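Local coordinates for protein open reading frame 2 (Aeromonas sobria, PDB 3WQB) that probably acts as a chaperone for a secreted serine protease, binding its partner protein through one face of a beta-sheet, at residues Leu102-Lys105 and Ile111-Leu114; Asp121-Ala126 and Val136-Ser141. All coordinates share one frame; numbering follows the deposited sequence.

Interaction 1: residues Leu102-Lys105 and Ile111-Leu114; sequences LNFK and IALL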
loop_
_atom_site.group_PDB
_atom_site.type_symbol
_atom_site.label_atom_id
_atom_site.label_comp_id
_atom_site.label_asym_id
_atom_site.label_seq_id
_atom_site.Cartn_x
_atom_site.Cartn_y
_atom_site.Cartn_z
ATOM N N LEU B 102 5.980 34.062 -10.425
ATOM C CA LEU B 102 6.275 32.847 -9.666
ATOM C C LEU B 102 7.713 32.405 -9.909
ATOM O O LEU B 102 8.343 32.825 -10.885
ATOM C CB LEU B 102 5.322 31.712 -10.063
ATOM C CG LEU B 102 3.807 31.940 -10.060
ATOM C CD1 LEU B 102 3.114 30.863 -10.887
ATOM C CD2 LEU B 102 3.244 31.996 -8.641
ATOM N N ASN B 103 8.219 31.545 -9.027
ATOM C CA ASN B 103 9.576 31.019 -9.142
ATOM C C ASN B 103 9.588 29.549 -9.544
ATOM O O ASN B 103 9.045 28.706 -8.825
ATOM C CB ASN B 103 10.331 31.184 -7.820
ATOM C CG ASN B 103 10.490 32.634 -7.414
ATOM O OD1 ASN B 103 10.943 33.463 -8.199
ATOM N ND2 ASN B 103 10.129 32.943 -6.173
ATOM N N PHE B 104 10.209 29.248 -10.685
ATOM C CA PHE B 104 10.427 27.862 -11.100
ATOM C C PHE B 104 11.410 27.199 -10.148
ATOM O O PHE B 104 12.542 27.665 -9.984
ATOM C CB PHE B 104 10.959 27.785 -12.539
ATOM C CG PHE B 104 11.236 26.375 -13.012
ATOM C CD1 PHE B 104 10.297 25.687 -13.773
ATOM C CD2 PHE B 104 12.440 25.741 -12.695
ATOM C CE1 PHE B 104 10.543 24.385 -14.212
ATOM C CE2 PHE B 104 12.698 24.439 -13.127
ATOM C CZ PHE B 104 11.751 23.760 -13.886
ATOM N N LYS B 105 10.972 26.106 -9.526
ATOM C CA LYS B 105 11.808 25.387 -8.571
ATOM C C LYS B 105 12.474 24.157 -9.182
ATOM O O LYS B 105 13.691 23.985 -9.085
ATOM C CB LYS B 105 10.986 24.991 -7.339
ATOM C CG LYS B 105 10.602 26.156 -6.423
ATOM C CD LYS B 105 11.645 26.420 -5.335
ATOM C CE LYS B 105 12.732 27.379 -5.797
ATOM N NZ LYS B 105 13.782 27.588 -4.762
ATOM N N ILE B 111 5.802 17.769 -15.230
ATOM C CA ILE B 111 5.078 18.579 -14.260
ATOM C C ILE B 111 6.055 19.431 -13.455
ATOM O O ILE B 111 6.974 18.918 -12.820
ATOM C CB ILE B 111 4.174 17.695 -13.365
ATOM C CG1 ILE B 111 3.056 17.072 -14.218
ATOM C CG2 ILE B 111 3.609 18.506 -12.187
ATOM C CD1 ILE B 111 2.386 15.859 -13.584
ATOM N N ALA B 112 5.867 20.745 -13.524
ATOM C CA ALA B 112 6.752 21.679 -12.864
ATOM C C ALA B 112 6.202 22.113 -11.512
ATOM O O ALA B 112 4.989 22.223 -11.333
ATOM C CB ALA B 112 6.985 22.894 -13.749
ATOM N N LEU B 113 7.119 22.348 -10.582
ATOM C CA LEU B 113 6.817 22.928 -9.287
ATOM C C LEU B 113 7.228 24.395 -9.315
ATOM O O LEU B 113 8.403 24.721 -9.535
ATOM C CB LEU B 113 7.567 22.191 -8.173
ATOM C CG LEU B 113 7.028 20.836 -7.700
ATOM C CD1 LEU B 113 7.067 19.759 -8.782
ATOM C CD2 LEU B 113 7.797 20.377 -6.480
ATOM N N LEU B 114 6.246 25.268 -9.136
ATOM C CA LEU B 114 6.469 26.708 -9.100
ATOM C C LEU B 114 6.105 27.222 -7.717
ATOM O O LEU B 114 5.096 26.817 -7.137
ATOM C CB LEU B 114 5.628 27.413 -10.173
ATOM C CG LEU B 114 5.599 26.849 -11.600
ATOM C CD1 LEU B 114 4.641 27.669 -12.454
ATOM C CD2 LEU B 114 6.984 26.799 -12.250
#
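Leu114 lies between two side chains of the neighbouring strand and gives a different methyl to each. Leu114 CD1 meets Leu102 CD1 at 3.9 Å, the two leucines crossing at about a right angle, while Leu114 CD2 reaches Phe104 and lies 3.8 Å from its ring atom CD1. With the Leu114 CG beside its own backbone N (chi1 -46°), the fork opens to both residues. The Phe104 CG, by contrast, stands anti to the backbone N (chi1 179°), which carries the ring along the facing strand until Phe104 CE1 comes 3.9 Å from Ala112 CB. Both Leu114 CD2 and the Ala112 methyl approach this ring obliquely.

The backbones pair as the antiparallel hairpin of strands 102-108 and 111-116, at one edge of a ferredoxin-like sheet. Phe104 and Leu114 form a non-hydrogen-bonded pair, with CA atoms 4.6 Å apart and both side chains on the helix-bearing face. There helix 90-98 packs on them: Lys94 makes a cation-pi contact with Phe104, and Ala97 touches Leu114.

Between the two segments the hydrogen bonding is main-chain only. Lys105 N donates to Leu113 O at 2.9 Å with an N-H...O angle of 159°. Leu114 CA makes a CA-H...O contact of 3.3 Å with Asn103 O. The Lys105 CB also lies 3.4 Å from Leu113 O, but its bent chain then leads the amino end away from residues 111-114; the side chain also touches Glu115, farther along the strand.

Interaction 2: residues Asp121-Ala126 and Val136-Ser141; sequences DLNAIA and VQIELS
This is a buried, apolar helix-on-sheet contact near the centre of the chain, in which Leu122, Asn123 and Ala126 on the first turns of helix 122-131 rest on Val136 and Ile138 of strand 136-141. The axes of the two segments are 9.2 Å apart at closest approach and run nearly antiparallel, at 161°.

Ile138 enters the helix surface with both its branches. Its CG1 lies beside the backbone N, and from there Ile138 CD1 reaches Ala126 CB at 3.8 Å and comes within 3.4 Å of Asn123 OD1. On the other branch, Ile138 CG2 meets Leu122 CD2 at 4.1 Å. Asn123 leaves the helix pointing away from the strand, yet an unusual chi1 of -115° swings its amide back across the end of the isoleucine at about a right angle. Strand 31-34 adjoins this site, with Ile32 touching Asn123 and Val34 touching Ile138.

In the beta-alpha-beta-beta-alpha-beta order of the ferredoxin-like fold, also found in subtilisin propeptides, these elements are the second helix and the last strand. The strand lies next to strand 83-87 in the sheet.

At the other end of the contact, Val136 CG1 sits between its backbone N and carbonyl carbon and lies 3.5 Å from Ala126 O, with Ala126 CB a little farther off. The start of the helix is capped by Asp121, whose OD1 accepts weak bonds from Asn123 N at 3.1 Å and from Ala124 N at 3.4 Å. The same oxygen also takes a hydrogen bond from Leu63 N, tying the cap to a sequence-distant loop at Thr62 and Leu63.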
loop_
_atom_site.group_PDB
_atom_site.type_symbol
_atom_site.label_atom_id
_atom_site.label_comp_id
_atom_site.label_asym_id
_atom_site.label_seq_id
_atom_site.Cartn_x
_atom_site.Cartn_y
_atom_site.Cartn_z
ATOM N N ASP B 121 -1.762 35.626 -4.144
ATOM C CA ASP B 121 -3.022 34.901 -4.061
ATOM C C ASP B 121 -2.966 33.744 -5.054
ATOM O O ASP B 121 -3.140 33.934 -6.263
ATOM C CB ASP B 121 -4.209 35.830 -4.362
ATOM C CG ASP B 121 -5.553 35.097 -4.384
ATOM O OD1 ASP B 121 -5.604 33.882 -4.086
ATOM O OD2 ASP B 121 -6.572 35.743 -4.710
ATOM N N LEU B 122 -2.717 32.545 -4.533
ATOM C CA LEU B 122 -2.549 31.359 -5.373
ATOM C C LEU B 122 -3.818 30.963 -6.117
ATOM O O LEU B 122 -3.742 30.469 -7.241
ATOM C CB LEU B 122 -2.011 30.175 -4.562
ATOM C CG LEU B 122 -0.505 30.175 -4.287
ATOM C CD1 LEU B 122 -0.177 30.978 -3.025
ATOM C CD2 LEU B 122 0.006 28.751 -4.151
ATOM N N ASN B 123 -4.978 31.182 -5.501
ATOM C CA ASN B 123 -6.247 30.891 -6.163
ATOM C C ASN B 123 -6.493 31.741 -7.406
ATOM O O ASN B 123 -7.014 31.238 -8.397
ATOM C CB ASN B 123 -7.434 30.982 -5.199
ATOM C CG ASN B 123 -8.119 29.637 -4.987
ATOM O OD1 ASN B 123 -7.866 28.670 -5.712
ATOM N ND2 ASN B 123 -8.997 29.573 -3.998
ATOM N N ALA B 124 -6.108 33.016 -7.347
ATOM C CA ALA B 124 -6.194 33.903 -8.506
ATOM C C ALA B 124 -5.240 33.453 -9.611
ATOM O O ALA B 124 -5.607 33.459 -10.779
ATOM C CB ALA B 124 -5.923 35.354 -8.111
ATOM N N ILE B 125 -4.026 33.049 -9.234
ATOM C CA ILE B 125 -3.047 32.529 -10.193
ATOM C C ILE B 125 -3.564 31.254 -10.871
ATOM O O ILE B 125 -3.477 31.119 -12.096
ATOM C CB ILE B 125 -1.659 32.269 -9.527
ATOM C CG1 ILE B 125 -1.058 33.569 -8.961
ATOM C CG2 ILE B 125 -0.687 31.579 -10.503
ATOM C CD1 ILE B 125 -0.685 34.623 -10.004
ATOM N N ALA B 126 -4.115 30.341 -10.072
ATOM C CA ALA B 126 -4.614 29.057 -10.572
ATOM C C ALA B 126 -5.792 29.223 -11.527
ATOM O O ALA B 126 -5.839 28.569 -12.571
ATOM C CB ALA B 126 -4.987 28.137 -9.415
ATOM N N VAL B 136 -3.324 22.906 -13.588
ATOM C CA VAL B 136 -2.627 23.404 -12.401
ATOM C C VAL B 136 -3.219 22.790 -11.129
ATOM O O VAL B 136 -4.420 22.553 -11.046
ATOM C CB VAL B 136 -2.662 24.966 -12.344
ATOM C CG1 VAL B 136 -4.098 25.498 -12.398
ATOM C CG2 VAL B 136 -1.937 25.506 -11.114
ATOM N N GLN B 137 -2.361 22.533 -10.144
ATOM C CA GLN B 137 -2.801 22.071 -8.835
ATOM C C GLN B 137 -2.085 22.876 -7.757
ATOM O O GLN B 137 -0.854 22.965 -7.748
ATOM C CB GLN B 137 -2.528 20.566 -8.660
ATOM C CG GLN B 137 -3.015 19.969 -7.327
ATOM C CD GLN B 137 -2.573 18.524 -7.129
ATOM O OE1 GLN B 137 -1.589 18.084 -7.711
ATOM N NE2 GLN B 137 -3.309 17.781 -6.310
ATOM N N ILE B 138 -2.865 23.489 -6.875
ATOM C CA ILE B 138 -2.317 24.155 -5.697
ATOM C C ILE B 138 -1.966 23.083 -4.673
ATOM O O ILE B 138 -2.827 22.291 -4.280
ATOM C CB ILE B 138 -3.338 25.145 -5.084
ATOM C CG1 ILE B 138 -3.700 26.224 -6.110
ATOM C CG2 ILE B 138 -2.778 25.774 -3.809
ATOM C CD1 ILE B 138 -4.934 27.045 -5.772
ATOM N N GLU B 139 -0.701 23.034 -4.259
ATOM C CA GLU B 139 -0.303 22.027 -3.274
ATOM C C GLU B 139 -0.891 22.301 -1.893
ATOM O O GLU B 139 -0.688 23.371 -1.312
ATOM C CB GLU B 139 1.212 21.874 -3.171
ATOM C CG GLU B 139 1.601 20.909 -2.052
ATOM C CD GLU B 139 3.069 20.592 -2.010
ATOM O OE1 GLU B 139 3.894 21.525 -2.022
ATOM O OE2 GLU B 139 3.392 19.396 -1.924
ATOM N N LEU B 140 -1.617 21.315 -1.389
ATOM C CA LEU B 140 -2.173 21.354 -0.047
ATOM C C LEU B 140 -1.479 20.269 0.763
ATOM O O LEU B 140 -1.738 19.074 0.576
ATOM C CB LEU B 140 -3.691 21.155 -0.083
ATOM C CG LEU B 140 -4.475 22.130 -0.977
ATOM C CD1 LEU B 140 -5.961 21.771 -1.014
ATOM C CD2 LEU B 140 -4.274 23.595 -0.559
ATOM N N SER B 141 -0.586 20.701 1.647
ATOM C CA SER B 141 0.299 19.806 2.382
ATOM C C SER B 141 -0.314 19.384 3.705
ATOM O O SER B 141 -1.272 19.988 4.181
ATOM C CB SER B 141 1.645 20.487 2.628
ATOM O OG SER B 141 1.505 21.539 3.565
#

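Overall arrangement
The side chains of Leu102 and Leu114 and those of interaction 2 share the apolar layer between the sheet and its helices, the two contact centres being about 12 Å apart. They meet directly where Leu102 CD1 packs on Ile125 CG2 at 3.9 Å, and indirectly through Leu84 of strand 83-87, which touches Leu102 from interaction 1 and both Leu122 and Ile138 from interaction 2. Strand 111-116 leads into helix 122-131, so interaction 1 closes along the chain before interaction 2 opens. The face of the sheet turned away from the helices meets the other protein of the assembly: Leu113 packs on it, while Gln137, Glu139 and Ser141 of segment 136-141 hydrogen-bond to it.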